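Long-range contact in ubiquitin-like-specific protease 2 (Saccharomyces cerevisiae, PDB 5LNB), which is a cysteine protease of the C48 family that removes SUMO from modified proteins, represented here by a fragment containing its catalytic domain: residues 77-83 with 101-107. Numbering follows the deposited sequence.
Sequences HLMSSFF and WVNNTDL
Trp101 lays one face of its indole against the start of helix 82-87: CA of Phe83 stands over the six-membered ring, 4.1 Å from its centroid, and the Phe83 ring turns an edge to the five-membered ring in an edge-to-face pair, planes at 65°. Ser80 OG lies in the indole plane, 3.7 Å from CZ2 of Trp101, and the same oxygen accepts from Phe82 N, a capping bond in the turn that leads into the helix. CB of Phe82 also meets the indole rim, 3.6 Å from CH2 of Trp101, while Met79 SD approaches obliquely as a Met-aromatic contact. With CG anti to the backbone N (chi1 -167°), the His77 ring is turned toward loop 101-107, and Leu107 CD2 lies over one of its faces in a CH-pi contact, 3.6 Å from the centroid. An alanine in place of His77 is likely to leave Leu107 CD2 without its aromatic face and Thr105 CG2 without its neighbour NE2. Between the two aromatic sites, Met79 CE meets Leu107 CD1 tip to tip at 3.9 Å and sits over the centre of the Phe83 ring. The loop is shaped by a type II turn, Val102 to Thr105, whose Val102 O accepts from both N and OG1 of Thr105. Val102 also touches Phe181 and Tyr185 of helix 172-190. Such mixed aromatic and aliphatic packing joins the end of edge strand 76-78 and the beginning of helix 82-87 to the loop between helix 94-98 and strand 112-119, within the Ulp1-type cysteine protease domain.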
loop_
_atom_site.group_PDB
_atom_site.type_symbol
_atom_site.label_atom_id
_atom_site.label_comp_id
_atom_site.label_asym_id
_atom_site.label_seq_id
_atom_site.Cartn_x
_atom_site.Cartn_y
_atom_site.Cartn_z
ATOM N N HIS A 77 -10.084 -0.569 0.466
ATOM C CA HIS A 77 -9.847 -0.443 -0.968
ATOM C C HIS A 77 -8.366 -0.166 -1.206
ATOM O O HIS A 77 -7.826 0.829 -0.705
ATOM C CB HIS A 77 -10.692 0.667 -1.583
ATOM C CG HIS A 77 -10.724 0.628 -3.080
ATOM N ND1 HIS A 77 -9.702 1.122 -3.861
ATOM C CD2 HIS A 77 -11.645 0.131 -3.937
ATOM C CE1 HIS A 77 -10.000 0.942 -5.136
ATOM N NE2 HIS A 77 -11.172 0.341 -5.208
ATOM N N LEU A 78 -7.717 -1.044 -1.972
ATOM C CA LEU A 78 -6.293 -0.938 -2.271
ATOM C C LEU A 78 -6.125 -0.380 -3.675
ATOM O O LEU A 78 -6.570 -0.993 -4.647
ATOM C CB LEU A 78 -5.594 -2.294 -2.155
ATOM C CG LEU A 78 -4.152 -2.356 -2.668
ATOM C CD1 LEU A 78 -3.225 -1.405 -1.892
ATOM C CD2 LEU A 78 -3.592 -3.769 -2.612
ATOM N N MET A 79 -5.503 0.784 -3.779
ATOM C CA MET A 79 -5.129 1.322 -5.076
ATOM C C MET A 79 -3.797 0.729 -5.505
ATOM O O MET A 79 -2.884 0.558 -4.689
ATOM C CB MET A 79 -5.012 2.842 -5.011
ATOM C CG MET A 79 -6.319 3.560 -4.741
ATOM S SD MET A 79 -7.447 3.349 -6.117
ATOM C CE MET A 79 -8.645 4.618 -5.723
ATOM N N SER A 80 -3.682 0.405 -6.786
ATOM C CA SER A 80 -2.358 0.099 -7.300
ATOM C C SER A 80 -1.506 1.368 -7.316
ATOM O O SER A 80 -2.024 2.495 -7.320
ATOM C CB SER A 80 -2.443 -0.496 -8.703
ATOM O OG SER A 80 -2.350 0.517 -9.684
ATOM N N SER A 81 -0.181 1.180 -7.320
ATOM C CA SER A 81 0.726 2.325 -7.324
ATOM C C SER A 81 0.509 3.240 -8.524
ATOM O O SER A 81 0.833 4.429 -8.449
ATOM C CB SER A 81 2.175 1.854 -7.307
ATOM O OG SER A 81 2.477 1.118 -8.474
ATOM N N PHE A 82 -0.029 2.724 -9.628
ATOM C CA PHE A 82 -0.229 3.569 -10.798
ATOM C C PHE A 82 -1.366 4.568 -10.638
ATOM O O PHE A 82 -1.420 5.524 -11.416
ATOM C CB PHE A 82 -0.458 2.708 -12.039
ATOM C CG PHE A 82 0.741 1.895 -12.423
ATOM C CD1 PHE A 82 0.915 0.615 -11.919
ATOM C CD2 PHE A 82 1.713 2.421 -13.263
ATOM C CE1 PHE A 82 2.017 -0.137 -12.266
ATOM C CE2 PHE A 82 2.824 1.670 -13.613
ATOM C CZ PHE A 82 2.975 0.391 -13.112
ATOM N N PHE A 83 -2.242 4.407 -9.638
ATOM C CA PHE A 83 -3.316 5.377 -9.440
ATOM C C PHE A 83 -2.765 6.783 -9.204
ATOM O O PHE A 83 -3.119 7.734 -9.917
ATOM C CB PHE A 83 -4.215 4.949 -8.276
ATOM C CG PHE A 83 -5.183 6.017 -7.840
ATOM C CD1 PHE A 83 -6.340 6.255 -8.557
ATOM C CD2 PHE A 83 -4.926 6.792 -6.722
ATOM C CE1 PHE A 83 -7.236 7.238 -8.154
ATOM C CE2 PHE A 83 -5.812 7.784 -6.320
ATOM C CZ PHE A 83 -6.966 8.003 -7.036
ATOM N N TRP A 101 -10.740 5.415 -14.119
ATOM C CA TRP A 101 -10.103 4.556 -13.129
ATOM C C TRP A 101 -11.045 4.204 -11.982
ATOM O O TRP A 101 -11.066 3.062 -11.522
ATOM C CB TRP A 101 -8.865 5.258 -12.578
ATOM C CG TRP A 101 -7.904 4.360 -11.873
ATOM C CD1 TRP A 101 -8.084 3.722 -10.673
ATOM C CD2 TRP A 101 -6.588 4.023 -12.311
ATOM N NE1 TRP A 101 -6.959 2.995 -10.352
ATOM C CE2 TRP A 101 -6.027 3.167 -11.340
ATOM C CE3 TRP A 101 -5.826 4.364 -13.433
ATOM C CZ2 TRP A 101 -4.744 2.640 -11.465
ATOM C CZ3 TRP A 101 -4.546 3.831 -13.555
ATOM C CH2 TRP A 101 -4.023 2.981 -12.579
ATOM N N VAL A 102 -11.806 5.183 -11.483
ATOM C CA VAL A 102 -12.624 5.002 -10.287
ATOM C C VAL A 102 -14.091 4.753 -10.620
ATOM O O VAL A 102 -14.943 4.837 -9.730
ATOM C CB VAL A 102 -12.495 6.202 -9.335
ATOM C CG1 VAL A 102 -11.038 6.417 -8.958
ATOM C CG2 VAL A 102 -13.110 7.455 -9.971
ATOM N N ASN A 103 -14.410 4.466 -11.881
ATOM C CA ASN A 103 -15.776 4.102 -12.229
ATOM C C ASN A 103 -16.199 2.857 -11.457
ATOM O O ASN A 103 -15.436 1.898 -11.318
ATOM C CB ASN A 103 -15.901 3.862 -13.735
ATOM C CG ASN A 103 -17.341 3.579 -14.165
ATOM O OD1 ASN A 103 -17.682 2.457 -14.554
ATOM N ND2 ASN A 103 -18.195 4.597 -14.080
ATOM N N ASN A 104 -17.427 2.876 -10.947
ATOM C CA ASN A 104 -17.986 1.748 -10.206
ATOM C C ASN A 104 -17.159 1.403 -8.975
ATOM O O ASN A 104 -17.045 0.236 -8.599
ATOM C CB ASN A 104 -18.155 0.524 -11.105
ATOM C CG ASN A 104 -19.424 0.605 -11.949
ATOM O OD1 ASN A 104 -20.299 1.441 -11.692
ATOM N ND2 ASN A 104 -19.531 -0.263 -12.955
ATOM N N THR A 105 -16.589 2.419 -8.340
ATOM C CA THR A 105 -16.016 2.318 -7.005
ATOM C C THR A 105 -16.934 3.006 -6.006
ATOM O O THR A 105 -17.840 3.767 -6.368
ATOM C CB THR A 105 -14.634 2.973 -6.930
ATOM O OG1 THR A 105 -14.770 4.366 -7.247
ATOM C CG2 THR A 105 -13.644 2.292 -7.883
ATOM N N ASP A 106 -16.668 2.757 -4.731
ATOM C CA ASP A 106 -17.473 3.314 -3.660
ATOM C C ASP A 106 -16.543 3.592 -2.483
ATOM O O ASP A 106 -16.661 3.005 -1.411
ATOM C CB ASP A 106 -18.605 2.352 -3.302
ATOM C CG ASP A 106 -19.542 2.912 -2.254
ATOM O OD1 ASP A 106 -19.508 4.136 -2.002
ATOM O OD2 ASP A 106 -20.323 2.117 -1.686
ATOM N N LEU A 107 -15.602 4.520 -2.682
ATOM C CA LEU A 107 -14.505 4.689 -1.723
ATOM C C LEU A 107 -14.986 5.154 -0.353
ATOM O O LEU A 107 -14.381 4.798 0.666
ATOM C CB LEU A 107 -13.466 5.673 -2.265
ATOM C CG LEU A 107 -12.761 5.218 -3.547
ATOM C CD1 LEU A 107 -11.725 6.240 -4.017
ATOM C CD2 LEU A 107 -12.127 3.840 -3.321
#